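Local atomic coordinates of phenol hydroxylase component phN (Pseudomonas stutzeri, PDB entry 3U52), a protein that probably serves as the diiron-bearing hydroxylase subunit of a multicomponent phenol hydroxylase, inserting an oxygen atom from O2 into the aromatic ring. Residues R168-S173 and K473-N478; Y342-N347 and Y391-P396; H155-H160 and I479-F484; D90-N95 and H349-E354. All blocks are in the same frame, centred on the assembly; numbering follows the deposited sequence.

Overall arrangement
Three contacts join segments of the N-terminal half to segments of the C-terminal half; interaction 2 joins two within the C-terminal half. Interactions 1 and 2, centres about 11 Å apart, share the xenon of chain R, and W170 NE1 meets A345 O at 2.9 Å. Interaction 3, whose H155 binds copper, has its centre about 12 Å, 15 Å and 13 Å from the centres of interactions 1, 2 and 4. It touches interaction 2 through G158 O and N347 ND2 (3.0 Å) and interaction 4 through F484 O and H349 ND1 (2.9 Å). The iron ligands E108, E138, H141, E199, E233 and H236 belong to none of the four, which pack the fold beside xenon and copper sites.

Interaction 1 of 4, residues R168-S173 and K473-N478; sequences RVWYLS and KYYHIN. With XE (xenon), chain R.
R168 lays its aliphatic chain over one face of the Y474 ring, with CD 3.8 Å from the ring centroid and 12° off the normal, a CH-pi contact. The side chains cross at about a right angle, CB and CG riding over the CE1 and CZ side. With the chain extended from CG to NE, the guanidinium is carried past the ring, its plane turned 61° from it, and NH1 bonds to H164 O. V169 sits over a face of Y475: its CA is 3.9 Å from that centroid, while V169 CG2 approaches Y475 CG at 3.7 Å and touches I477 CD1. The contact packs the loop between helices 162-166 and 173-184 against the end of helix 467-474. One water links the two sides, donating to R168 O at 3.1 Å and lying in the Y475 ring plane 2.7 Å from Y475 OH. W170 meets Y475 CE2 at the edge of its indole; one indole face receives Y171 CB and the other the xenon of the pocket W170 shares with Y342 and P396, centred 3.6 Å above the plane. Its NE1 bonds to A345 O, and Y474 OH bonds to a polar side chain of another protein chain.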
loop_
_atom_site.group_PDB
_atom_site.type_symbol
_atom_site.label_atom_id
_atom_site.label_comp_id
_atom_site.label_asym_id
_atom_site.label_seq_id
_atom_site.Cartn_x
_atom_site.Cartn_y
_atom_site.Cartn_z
ATOM N N ARG A 168 17.522 29.211 11.162
ATOM C CA ARG A 168 18.181 29.811 12.330
ATOM C C ARG A 168 19.441 29.111 12.756
ATOM O O ARG A 168 20.447 29.775 13.012
ATOM C CB ARG A 168 17.222 29.905 13.529
ATOM C CG ARG A 168 16.013 30.796 13.248
ATOM C CD ARG A 168 14.955 30.754 14.334
ATOM N NE ARG A 168 13.834 31.657 14.008
ATOM C CZ ARG A 168 12.948 31.472 13.015
ATOM N NH1 ARG A 168 12.987 30.406 12.211
ATOM N NH2 ARG A 168 12.005 32.382 12.814
ATOM N N VAL A 169 19.382 27.794 12.874
ATOM C CA VAL A 169 20.462 27.006 13.464
ATOM C C VAL A 169 21.768 27.079 12.697
ATOM O O VAL A 169 21.798 26.958 11.478
ATOM C CB VAL A 169 20.058 25.508 13.664
ATOM C CG1 VAL A 169 21.221 24.706 14.180
ATOM C CG2 VAL A 169 18.891 25.378 14.646
ATOM N N TRP A 170 22.859 27.219 13.447
ATOM C CA TRP A 170 24.169 27.453 12.873
ATOM C C TRP A 170 24.488 26.535 11.696
ATOM O O TRP A 170 24.720 27.023 10.593
ATOM C CB TRP A 170 25.279 27.489 13.979
ATOM C CG TRP A 170 25.528 26.156 14.657
ATOM C CD1 TRP A 170 24.810 25.600 15.701
ATOM C CD2 TRP A 170 26.572 25.213 14.330
ATOM N NE1 TRP A 170 25.322 24.341 16.014
ATOM C CE2 TRP A 170 26.404 24.079 15.194
ATOM C CE3 TRP A 170 27.603 25.185 13.364
ATOM C CZ2 TRP A 170 27.265 22.944 15.126
ATOM C CZ3 TRP A 170 28.472 24.042 13.311
ATOM C CH2 TRP A 170 28.306 22.960 14.195
ATOM N N TYR A 171 24.447 25.215 11.885
ATOM C CA TYR A 171 24.955 24.290 10.851
ATOM C C TYR A 171 23.991 24.148 9.628
ATOM O O TYR A 171 24.381 23.784 8.530
ATOM C CB TYR A 171 25.276 22.927 11.512
ATOM C CG TYR A 171 24.044 22.059 11.777
ATOM C CD1 TYR A 171 23.593 21.189 10.783
ATOM C CD2 TYR A 171 23.351 22.108 12.980
ATOM C CE1 TYR A 171 22.492 20.416 10.959
ATOM C CE2 TYR A 171 22.219 21.321 13.181
ATOM C CZ TYR A 171 21.800 20.468 12.132
ATOM O OH TYR A 171 20.690 19.648 12.168
ATOM N N LEU A 172 22.712 24.432 9.850
ATOM C CA LEU A 172 21.710 24.464 8.769
ATOM C C LEU A 172 21.818 25.688 7.858
ATOM O O LEU A 172 21.210 25.706 6.782
ATOM C CB LEU A 172 20.280 24.384 9.375
ATOM C CG LEU A 172 20.103 23.074 10.175
ATOM C CD1 LEU A 172 18.788 23.058 10.954
ATOM C CD2 LEU A 172 20.148 21.900 9.182
ATOM N N SER A 173 22.592 26.702 8.244
ATOM C CA SER A 173 22.912 27.753 7.260
ATOM C C SER A 173 23.752 27.259 6.051
ATOM O O SER A 173 23.769 27.923 5.015
ATOM C CB SER A 173 23.576 28.976 7.911
ATOM O OG SER A 173 25.006 28.730 8.058
ATOM N N LYS A 473 15.638 29.300 23.190
ATOM C CA LYS A 473 14.584 30.262 22.807
ATOM C C LYS A 473 14.572 30.655 21.337
ATOM O O LYS A 473 13.498 30.898 20.785
ATOM C CB LYS A 473 14.595 31.522 23.708
ATOM C CG LYS A 473 14.155 31.257 25.193
ATOM C CD LYS A 473 12.625 30.935 25.313
ATOM C CE LYS A 473 12.239 30.218 26.615
ATOM N NZ LYS A 473 12.804 30.890 27.841
ATOM N N TYR A 474 15.750 30.735 20.706
ATOM C CA TYR A 474 15.836 31.066 19.290
ATOM C C TYR A 474 15.726 29.826 18.421
ATOM O O TYR A 474 14.919 29.799 17.481
ATOM C CB TYR A 474 17.138 31.831 18.969
ATOM C CG TYR A 474 17.141 32.512 17.603
ATOM C CD1 TYR A 474 18.120 32.201 16.650
ATOM C CD2 TYR A 474 16.143 33.416 17.242
ATOM C CE1 TYR A 474 18.111 32.807 15.396
ATOM C CE2 TYR A 474 16.137 34.054 15.996
ATOM C CZ TYR A 474 17.117 33.719 15.081
ATOM O OH TYR A 474 17.119 34.338 13.864
ATOM N N TYR A 475 16.525 28.801 18.755
ATOM C CA TYR A 475 16.579 27.585 17.958
ATOM C C TYR A 475 15.430 26.637 18.190
ATOM O O TYR A 475 15.174 25.773 17.324
ATOM C CB TYR A 475 17.912 26.814 18.190
ATOM C CG TYR A 475 19.143 27.520 17.677
ATOM C CD1 TYR A 475 19.057 28.683 16.937
ATOM C CD2 TYR A 475 20.401 26.984 17.907
ATOM C CE1 TYR A 475 20.213 29.309 16.456
ATOM C CE2 TYR A 475 21.522 27.574 17.426
ATOM C CZ TYR A 475 21.446 28.714 16.725
ATOM O OH TYR A 475 22.650 29.203 16.260
ATOM N N HIS A 476 14.769 26.768 19.350
ATOM C CA HIS A 476 13.756 25.817 19.831
ATOM C C HIS A 476 14.340 24.450 20.022
ATOM O O HIS A 476 13.622 23.484 19.882
ATOM C CB HIS A 476 12.604 25.686 18.825
ATOM C CG HIS A 476 11.712 26.890 18.754
ATOM N ND1 HIS A 476 10.533 26.898 18.035
ATOM C CD2 HIS A 476 11.824 28.121 19.290
ATOM C CE1 HIS A 476 9.958 28.083 18.139
ATOM N NE2 HIS A 476 10.732 28.847 18.878
ATOM N N ILE A 477 15.647 24.349 20.277
ATOM C CA ILE A 477 16.254 23.093 20.706
ATOM C C ILE A 477 15.972 22.887 22.198
ATOM O O ILE A 477 16.292 23.749 23.035
ATOM C CB ILE A 477 17.771 23.039 20.295
ATOM C CG1 ILE A 477 17.874 22.815 18.759
ATOM C CG2 ILE A 477 18.553 21.993 21.104
ATOM C CD1 ILE A 477 19.160 23.244 18.108
ATOM N N ASN A 478 15.318 21.789 22.553
ATOM C CA ASN A 478 15.005 21.599 23.961
ATOM C C ASN A 478 16.227 21.043 24.635
ATOM O O ASN A 478 16.551 19.887 24.441
ATOM C CB ASN A 478 13.835 20.647 24.165
ATOM C CG ASN A 478 12.546 21.207 23.590
ATOM O OD1 ASN A 478 11.805 20.505 22.907
ATOM N ND2 ASN A 478 12.296 22.484 23.838
HETATM XE XE XE R . 28.573 26.280 17.221
HETATM O O HOH W 1 22.324 31.469 14.833
#

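Interaction 2 of 4, residues Y342-N347 and Y391-P396; sequences YCQATN and YNNTLP. With XE (xenon), chain T; XE (xenon), chain R.
With CG anti to the carbonyl carbon (chi1 -77°), Y342 sends its ring beside N392, with ring and amide planes 21° apart. This joins the loop after helix 331-342 to the loop before strand 409-410 and lines two xenon pockets. Y342 OH donates to T394 O at 2.9 Å, nearly along the C=O axis and with that oxygen in the ring plane. N392 OD1 accepts from T394 N in an Asx turn. P396 meets the tyrosine from the opposite direction, its CD 3.7 Å from Y342 CZ, and the chain R xenon rests over one ring face. N392 O lies 3.6 Å from the chain T xenon, whose pocket also holds Q344, N393 and L395. Replacing Y342 by an alanine is likely to strip T394 O of its hydroxyl donor and remove a wall of the chain R pocket. Q344, bent at chi2, turns its amide 79° from the Y391 ring and bonds Q341 O through NE2. At that ring's edge, C343 SG lies 3.9 Å from Y391 CE2.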
loop_
_atom_site.group_PDB
_atom_site.type_symbol
_atom_site.label_atom_id
_atom_site.label_comp_id
_atom_site.label_asym_id
_atom_site.label_seq_id
_atom_site.Cartn_x
_atom_site.Cartn_y
_atom_site.Cartn_z
ATOM N N TYR A 342 30.419 20.406 19.411
ATOM C CA TYR A 342 29.418 21.453 19.341
ATOM C C TYR A 342 27.961 20.938 19.462
ATOM O O TYR A 342 26.990 21.710 19.306
ATOM C CB TYR A 342 29.624 22.232 18.055
ATOM C CG TYR A 342 30.800 23.214 18.085
ATOM C CD1 TYR A 342 31.620 23.347 16.977
ATOM C CD2 TYR A 342 31.017 24.053 19.181
ATOM C CE1 TYR A 342 32.665 24.243 16.952
ATOM C CE2 TYR A 342 32.103 24.979 19.185
ATOM C CZ TYR A 342 32.890 25.069 18.053
ATOM O OH TYR A 342 33.896 25.970 17.935
ATOM N N CYS A 343 27.772 19.655 19.781
ATOM C CA CYS A 343 26.378 19.149 19.825
ATOM C C CYS A 343 25.543 19.574 21.014
ATOM O O CYS A 343 24.375 19.183 21.093
ATOM C CB CYS A 343 26.238 17.620 19.640
ATOM S SG CYS A 343 26.796 16.686 21.035
ATOM N N GLN A 344 26.094 20.366 21.919
ATOM C CA GLN A 344 25.253 21.096 22.898
ATOM C C GLN A 344 24.327 22.096 22.151
ATOM O O GLN A 344 23.333 22.598 22.705
ATOM C CB GLN A 344 26.086 21.780 24.028
ATOM C CG GLN A 344 26.782 23.128 23.695
ATOM C CD GLN A 344 28.152 22.929 23.082
ATOM O OE1 GLN A 344 29.063 23.737 23.271
ATOM N NE2 GLN A 344 28.319 21.845 22.392
ATOM N N ALA A 345 24.670 22.380 20.894
ATOM C CA ALA A 345 23.967 23.391 20.123
ATOM C C ALA A 345 23.406 22.881 18.800
ATOM O O ALA A 345 23.261 23.659 17.865
ATOM C CB ALA A 345 24.875 24.559 19.852
ATOM N N THR A 346 23.120 21.586 18.723
ATOM C CA THR A 346 22.500 20.945 17.544
ATOM C C THR A 346 21.240 20.163 18.001
ATOM O O THR A 346 21.055 19.897 19.180
ATOM C CB THR A 346 23.471 19.929 16.846
ATOM O OG1 THR A 346 23.775 18.878 17.785
ATOM C CG2 THR A 346 24.805 20.608 16.418
ATOM N N ASN A 347 20.387 19.795 17.044
ATOM C CA ASN A 347 19.131 19.107 17.311
ATOM C C ASN A 347 19.288 17.605 17.091
ATOM O O ASN A 347 18.302 16.899 16.897
ATOM C CB ASN A 347 18.030 19.664 16.375
ATOM C CG ASN A 347 18.336 19.424 14.897
ATOM O OD1 ASN A 347 19.407 19.790 14.395
ATOM N ND2 ASN A 347 17.366 18.834 14.170
ATOM N N TYR A 391 32.819 19.308 25.565
ATOM C CA TYR A 391 32.079 20.256 24.750
ATOM C C TYR A 391 32.855 21.549 24.594
ATOM O O TYR A 391 33.466 22.047 25.557
ATOM C CB TYR A 391 30.726 20.594 25.340
ATOM C CG TYR A 391 29.776 19.421 25.435
ATOM C CD1 TYR A 391 29.729 18.648 26.597
ATOM C CD2 TYR A 391 28.910 19.091 24.372
ATOM C CE1 TYR A 391 28.834 17.574 26.733
ATOM C CE2 TYR A 391 28.025 18.009 24.495
ATOM C CZ TYR A 391 27.986 17.281 25.672
ATOM O OH TYR A 391 27.147 16.206 25.798
ATOM N N ASN A 392 32.879 22.066 23.369
ATOM C CA ASN A 392 33.616 23.298 23.098
ATOM C C ASN A 392 32.664 24.482 23.228
ATOM O O ASN A 392 31.769 24.654 22.414
ATOM C CB ASN A 392 34.260 23.237 21.708
ATOM C CG ASN A 392 35.107 24.454 21.386
ATOM O OD1 ASN A 392 35.095 25.450 22.128
ATOM N ND2 ASN A 392 35.785 24.419 20.243
ATOM N N ASN A 393 32.874 25.289 24.269
ATOM C CA ASN A 393 32.016 26.443 24.564
ATOM C C ASN A 393 32.409 27.768 23.908
ATOM O O ASN A 393 31.800 28.809 24.176
ATOM C CB ASN A 393 31.761 26.571 26.072
ATOM C CG ASN A 393 30.818 25.491 26.600
ATOM O OD1 ASN A 393 31.171 24.748 27.501
ATOM N ND2 ASN A 393 29.608 25.413 26.046
ATOM N N THR A 394 33.342 27.725 22.976
ATOM C CA THR A 394 33.680 28.929 22.229
ATOM C C THR A 394 33.235 28.790 20.790
ATOM O O THR A 394 33.485 27.771 20.171
ATOM C CB THR A 394 35.233 29.241 22.239
ATOM O OG1 THR A 394 35.753 29.216 23.585
ATOM C CG2 THR A 394 35.498 30.588 21.585
ATOM N N LEU A 395 32.595 29.833 20.259
ATOM C CA LEU A 395 32.099 29.840 18.887
ATOM C C LEU A 395 33.260 29.797 17.841
ATOM O O LEU A 395 34.324 30.414 18.044
ATOM C CB LEU A 395 31.217 31.081 18.633
ATOM C CG LEU A 395 29.871 31.202 19.370
ATOM C CD1 LEU A 395 29.236 32.559 19.099
ATOM C CD2 LEU A 395 28.936 30.130 18.913
ATOM N N PRO A 396 33.046 29.090 16.720
ATOM C CA PRO A 396 34.079 28.994 15.664
ATOM C C PRO A 396 34.010 30.048 14.560
ATOM O O PRO A 396 32.967 30.656 14.324
ATOM C CB PRO A 396 33.786 27.636 15.070
ATOM C CG PRO A 396 32.299 27.564 15.090
ATOM C CD PRO A 396 31.892 28.220 16.401
HETATM XE XE XE T . 29.457 27.229 21.422
HETATM XE XE XE R . 28.573 26.280 17.221
HETATM O O HOH W 2 36.815 25.772 17.734
#

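Interaction 3 of 4, residues H155-H160 and I479-F484; sequences HFNGLH and IGEDNF. With CU (copper (II) ion), chain J.
A histidine-carboxylate hydrogen bond ties the loop that follows helix 125-155, a loop whose first residue, H155, binds copper, to the loop between helices 467-474 and 490-498. H160 NE2 donates to D482 OD1 at 2.8 Å with an N-H...O angle of 161°. The oxygen lies in the imidazole plane and is met on its syn side, 30° out of the carboxylate plane. The two side chains come from opposite directions: chi1 of 52° places the H160 CG between its backbone N and carbonyl carbon, which turns the ring toward the aspartate. D482 OD1 has a second donor in N478 N, so this oxygen is gripped from its own loop as well. The other carboxylate oxygen, OD2, lies 2.9 Å from G158 N and 3.2 Å from N157 CB. G158 has positive phi, which favours glycine, and its CA lies 4.8 Å from D482 CA. At the start of the loop, H155 ND1 binds the copper ion at 2.1 Å, together with H494. One water bridges the loops, accepting from N157 ND2 at 3.1 Å and donating to E481 O at 2.7 Å.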
loop_
_atom_site.group_PDB
_atom_site.type_symbol
_atom_site.label_atom_id
_atom_site.label_comp_id
_atom_site.label_asym_id
_atom_site.label_seq_id
_atom_site.Cartn_x
_atom_site.Cartn_y
_atom_site.Cartn_z
ATOM N N HIS A 155 8.101 9.655 18.281
ATOM C CA HIS A 155 8.796 8.733 19.190
ATOM C C HIS A 155 10.240 9.110 19.516
ATOM O O HIS A 155 10.859 8.467 20.388
ATOM C CB HIS A 155 8.769 7.300 18.640
ATOM C CG HIS A 155 7.397 6.698 18.664
ATOM N ND1 HIS A 155 6.844 6.176 19.818
ATOM C CD2 HIS A 155 6.442 6.596 17.705
ATOM C CE1 HIS A 155 5.602 5.783 19.578
ATOM N NE2 HIS A 155 5.339 6.005 18.297
ATOM N N PHE A 156 10.776 10.078 18.769
ATOM C CA PHE A 156 12.185 10.496 18.896
ATOM C C PHE A 156 12.314 12.035 18.937
ATOM O O PHE A 156 11.415 12.734 18.494
ATOM C CB PHE A 156 13.056 9.907 17.754
ATOM C CG PHE A 156 13.110 8.382 17.749
ATOM C CD1 PHE A 156 13.999 7.689 18.570
ATOM C CD2 PHE A 156 12.218 7.656 16.960
ATOM C CE1 PHE A 156 14.025 6.284 18.594
ATOM C CE2 PHE A 156 12.233 6.249 16.935
ATOM C CZ PHE A 156 13.149 5.551 17.752
ATOM N N ASN A 157 13.428 12.549 19.461
ATOM C CA ASN A 157 13.547 13.999 19.688
ATOM C C ASN A 157 14.252 14.584 18.478
ATOM O O ASN A 157 14.749 13.842 17.660
ATOM C CB ASN A 157 14.269 14.285 21.015
ATOM C CG ASN A 157 13.398 13.948 22.251
ATOM O OD1 ASN A 157 12.208 14.249 22.262
ATOM N ND2 ASN A 157 13.987 13.293 23.267
ATOM N N GLY A 158 14.228 15.900 18.319
ATOM C CA GLY A 158 15.017 16.550 17.307
ATOM C C GLY A 158 14.383 16.629 15.922
ATOM O O GLY A 158 14.979 17.189 15.003
ATOM N N LEU A 159 13.170 16.113 15.759
ATOM C CA LEU A 159 12.510 16.116 14.451
ATOM C C LEU A 159 11.353 17.112 14.431
ATOM O O LEU A 159 10.670 17.222 13.431
ATOM C CB LEU A 159 11.965 14.699 14.114
ATOM C CG LEU A 159 13.042 13.657 13.831
ATOM C CD1 LEU A 159 12.867 12.461 14.707
ATOM C CD2 LEU A 159 12.963 13.267 12.385
ATOM N N HIS A 160 11.163 17.870 15.511
ATOM C CA HIS A 160 9.893 18.565 15.762
ATOM C C HIS A 160 9.748 19.962 15.186
ATOM O O HIS A 160 8.617 20.511 15.151
ATOM C CB HIS A 160 9.573 18.605 17.293
ATOM C CG HIS A 160 10.696 19.140 18.124
ATOM N ND1 HIS A 160 10.884 20.482 18.334
ATOM C CD2 HIS A 160 11.724 18.518 18.745
ATOM C CE1 HIS A 160 11.962 20.672 19.073
ATOM N NE2 HIS A 160 12.501 19.497 19.323
ATOM N N ILE A 479 16.890 21.879 25.422
ATOM C CA ILE A 479 18.100 21.470 26.129
ATOM C C ILE A 479 17.887 20.266 27.051
ATOM O O ILE A 479 16.994 20.269 27.910
ATOM C CB ILE A 479 18.712 22.626 26.896
ATOM C CG1 ILE A 479 19.024 23.776 25.931
ATOM C CG2 ILE A 479 19.961 22.133 27.677
ATOM C CD1 ILE A 479 19.168 25.155 26.608
ATOM N N GLY A 480 18.741 19.259 26.896
ATOM C CA GLY A 480 18.615 17.998 27.623
ATOM C C GLY A 480 17.780 16.946 26.912
ATOM O O GLY A 480 17.792 15.772 27.307
ATOM N N GLU A 481 17.075 17.340 25.839
ATOM C CA GLU A 481 16.267 16.409 25.084
ATOM C C GLU A 481 16.795 16.179 23.666
ATOM O O GLU A 481 16.970 15.045 23.255
ATOM C CB GLU A 481 14.824 16.899 25.030
ATOM C CG GLU A 481 14.111 16.872 26.345
ATOM C CD GLU A 481 12.693 17.437 26.230
ATOM O OE1 GLU A 481 12.051 17.270 25.158
ATOM O OE2 GLU A 481 12.216 18.060 27.215
ATOM N N ASP A 482 16.981 17.254 22.904
ATOM C CA ASP A 482 17.357 17.144 21.501
ATOM C C ASP A 482 18.863 17.151 21.308
ATOM O O ASP A 482 19.359 16.698 20.252
ATOM C CB ASP A 482 16.839 18.343 20.714
ATOM C CG ASP A 482 15.314 18.488 20.754
ATOM O OD1 ASP A 482 14.869 19.642 20.736
ATOM O OD2 ASP A 482 14.567 17.477 20.760
ATOM N N ASN A 483 19.605 17.718 22.270
ATOM C CA ASN A 483 21.045 17.973 22.079
ATOM C C ASN A 483 21.928 17.079 22.980
ATOM O O ASN A 483 21.406 16.189 23.672
ATOM C CB ASN A 483 21.330 19.465 22.322
ATOM C CG ASN A 483 21.098 19.883 23.763
ATOM O OD1 ASN A 483 21.678 20.866 24.249
ATOM N ND2 ASN A 483 20.274 19.139 24.465
ATOM N N PHE A 484 23.245 17.291 22.955
ATOM C CA PHE A 484 24.186 16.568 23.821
ATOM C C PHE A 484 24.456 15.148 23.334
ATOM O O PHE A 484 23.837 14.704 22.358
ATOM C CB PHE A 484 23.717 16.500 25.284
ATOM C CG PHE A 484 23.573 17.852 25.977
ATOM C CD1 PHE A 484 24.593 18.822 25.902
ATOM C CD2 PHE A 484 22.441 18.132 26.730
ATOM C CE1 PHE A 484 24.463 20.064 26.548
ATOM C CE2 PHE A 484 22.284 19.387 27.384
ATOM C CZ PHE A 484 23.311 20.344 27.303
HETATM CU CU CU J . 8.162 6.057 21.433
HETATM O O HOH W 3 16.894 12.348 22.820
#

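Interaction 4 of 4, residues D90-N95 and H349-E354; sequences DARYVN and HTWIPE
R92 and W351 make the apolar part of the contact: CD sits over one face of the indole, 3.7 Å from the centroid of the five-membered ring and 17° off its normal, a CH-pi contact. R92 CB lies over the six-membered ring, 3.7 Å from W351 CH2. The side chains cross at about a right angle, and the bend at chi3 (-53°) swings the guanidinium past the indole. N95 ND2 lies 3.6 Å from W351 CZ3, and W336 of helix 331-342 meets the W351 ring edge-to-face. A serine in place of W351 would probably leave the aliphatic part of R92 without its aromatic surface and open a gap beside N95. The contact joins the segment leading into helix 94-103 to the loop between helices 331-342 and 355-364, with E354 at the N-cap position.

The polar part rests on N95. Its OD1 accepts from H349 N at 3.0 Å (161°), the donor standing above the carbonyl plane, and also bonds K98 NZ. Its ND2 donates to R92 O at 2.9 Å, an oxygen that N95 N reaches from the same face. H349 ND1 bonds F484 O.

Charge is carried by R92. NH1 forms a salt bridge with E357, and a long one, 3.6 Å, with E354 OE1, which lies well out of the guanidinium plane. D90 OD1 accepts R92 N in an Asx turn and receives NE weakly. The carboxylates of D90, E354 and E357 probably balance the charge of R92, while its methylenes pack on the indole face.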
loop_
_atom_site.group_PDB
_atom_site.type_symbol
_atom_site.label_atom_id
_atom_site.label_comp_id
_atom_site.label_asym_id
_atom_site.label_seq_id
_atom_site.Cartn_x
_atom_site.Cartn_y
_atom_site.Cartn_z
ATOM N N ASP A 90 19.115 0.548 15.546
ATOM C CA ASP A 90 19.447 1.223 16.835
ATOM C C ASP A 90 18.966 2.653 16.749
ATOM O O ASP A 90 18.955 3.239 15.660
ATOM C CB ASP A 90 20.973 1.258 17.049
ATOM C CG ASP A 90 21.355 1.826 18.423
ATOM O OD1 ASP A 90 21.743 2.997 18.512
ATOM O OD2 ASP A 90 21.170 1.111 19.427
ATOM N N ALA A 91 18.576 3.234 17.881
ATOM C CA ALA A 91 18.058 4.595 17.901
ATOM C C ALA A 91 19.111 5.636 17.439
ATOM O O ALA A 91 18.711 6.733 17.032
ATOM C CB ALA A 91 17.525 4.955 19.248
ATOM N N ARG A 92 20.414 5.292 17.467
ATOM C CA ARG A 92 21.452 6.200 16.936
ATOM C C ARG A 92 21.095 6.565 15.498
ATOM O O ARG A 92 21.384 7.673 15.032
ATOM C CB ARG A 92 22.873 5.595 16.947
ATOM C CG ARG A 92 23.491 5.466 18.360
ATOM C CD ARG A 92 24.922 4.846 18.329
ATOM N NE ARG A 92 24.929 3.571 17.598
ATOM C CZ ARG A 92 26.015 2.898 17.183
ATOM N NH1 ARG A 92 27.243 3.384 17.398
ATOM N NH2 ARG A 92 25.878 1.733 16.522
ATOM N N TYR A 93 20.489 5.612 14.783
ATOM C CA TYR A 93 20.155 5.789 13.357
ATOM C C TYR A 93 19.238 6.982 13.155
ATOM O O TYR A 93 19.310 7.634 12.114
ATOM C CB TYR A 93 19.483 4.507 12.783
ATOM C CG TYR A 93 18.810 4.738 11.423
ATOM C CD1 TYR A 93 19.553 4.692 10.215
ATOM C CD2 TYR A 93 17.457 5.052 11.336
ATOM C CE1 TYR A 93 18.933 4.911 8.982
ATOM C CE2 TYR A 93 16.835 5.278 10.121
ATOM C CZ TYR A 93 17.553 5.195 8.959
ATOM O OH TYR A 93 16.869 5.462 7.785
ATOM N N VAL A 94 18.355 7.275 14.114
ATOM C CA VAL A 94 17.356 8.321 13.913
ATOM C C VAL A 94 18.047 9.721 13.755
ATOM O O VAL A 94 17.484 10.623 13.124
ATOM C CB VAL A 94 16.306 8.309 15.001
ATOM C CG1 VAL A 94 15.213 9.395 14.780
ATOM C CG2 VAL A 94 15.682 6.900 15.089
ATOM N N ASN A 95 19.269 9.851 14.257
ATOM C CA ASN A 95 20.046 11.071 14.038
ATOM C C ASN A 95 20.299 11.445 12.580
ATOM O O ASN A 95 20.365 12.626 12.269
ATOM C CB ASN A 95 21.304 11.029 14.886
ATOM C CG ASN A 95 20.946 11.000 16.381
ATOM O OD1 ASN A 95 20.516 11.999 16.932
ATOM N ND2 ASN A 95 21.045 9.837 17.000
ATOM N N HIS A 349 22.090 14.102 18.330
ATOM C CA HIS A 349 23.163 13.588 19.203
ATOM C C HIS A 349 24.410 13.115 18.462
ATOM O O HIS A 349 24.353 12.784 17.273
ATOM C CB HIS A 349 22.637 12.376 20.000
ATOM C CG HIS A 349 21.345 12.647 20.713
ATOM N ND1 HIS A 349 21.197 13.660 21.619
ATOM C CD2 HIS A 349 20.138 12.032 20.640
ATOM C CE1 HIS A 349 19.965 13.656 22.097
ATOM N NE2 HIS A 349 19.295 12.682 21.508
ATOM N N THR A 350 25.547 13.076 19.162
ATOM C CA THR A 350 26.756 12.459 18.629
ATOM C C THR A 350 27.294 11.567 19.749
ATOM O O THR A 350 26.735 11.546 20.827
ATOM C CB THR A 350 27.853 13.505 18.260
ATOM O OG1 THR A 350 28.268 14.136 19.459
ATOM C CG2 THR A 350 27.339 14.629 17.230
ATOM N N TRP A 351 28.379 10.844 19.510
ATOM C CA TRP A 351 28.808 9.838 20.486
ATOM C C TRP A 351 30.145 9.392 19.970
ATOM O O TRP A 351 30.524 9.746 18.849
ATOM C CB TRP A 351 27.846 8.619 20.508
ATOM C CG TRP A 351 27.616 8.015 19.110
ATOM C CD1 TRP A 351 28.407 7.071 18.494
ATOM C CD2 TRP A 351 26.584 8.344 18.153
ATOM N NE1 TRP A 351 27.945 6.803 17.216
ATOM C CE2 TRP A 351 26.821 7.553 16.979
ATOM C CE3 TRP A 351 25.480 9.199 18.164
ATOM C CZ2 TRP A 351 25.977 7.606 15.852
ATOM C CZ3 TRP A 351 24.644 9.266 17.013
ATOM C CH2 TRP A 351 24.902 8.486 15.884
ATOM N N ILE A 352 30.860 8.617 20.769
ATOM C CA ILE A 352 32.081 8.002 20.273
ATOM C C ILE A 352 31.731 6.659 19.582
ATOM O O ILE A 352 31.010 5.876 20.143
ATOM C CB ILE A 352 33.100 7.849 21.443
ATOM C CG1 ILE A 352 33.479 9.252 21.943
ATOM C CG2 ILE A 352 34.340 7.062 21.019
ATOM C CD1 ILE A 352 34.155 9.238 23.282
ATOM N N PRO A 353 32.234 6.413 18.358
ATOM C CA PRO A 353 31.975 5.165 17.644
ATOM C C PRO A 353 32.386 3.906 18.460
ATOM O O PRO A 353 33.364 3.960 19.227
ATOM C CB PRO A 353 32.842 5.306 16.366
ATOM C CG PRO A 353 33.897 6.442 16.733
ATOM C CD PRO A 353 33.076 7.350 17.573
ATOM N N GLU A 354 31.656 2.801 18.297
ATOM C CA GLU A 354 32.008 1.528 18.972
ATOM C C GLU A 354 33.330 1.026 18.458
ATOM O O GLU A 354 33.748 1.414 17.377
ATOM C CB GLU A 354 30.951 0.439 18.727
ATOM C CG GLU A 354 29.535 0.823 19.019
ATOM C CD GLU A 354 29.347 1.331 20.445
ATOM O OE1 GLU A 354 28.547 2.279 20.621
ATOM O OE2 GLU A 354 29.987 0.796 21.384
#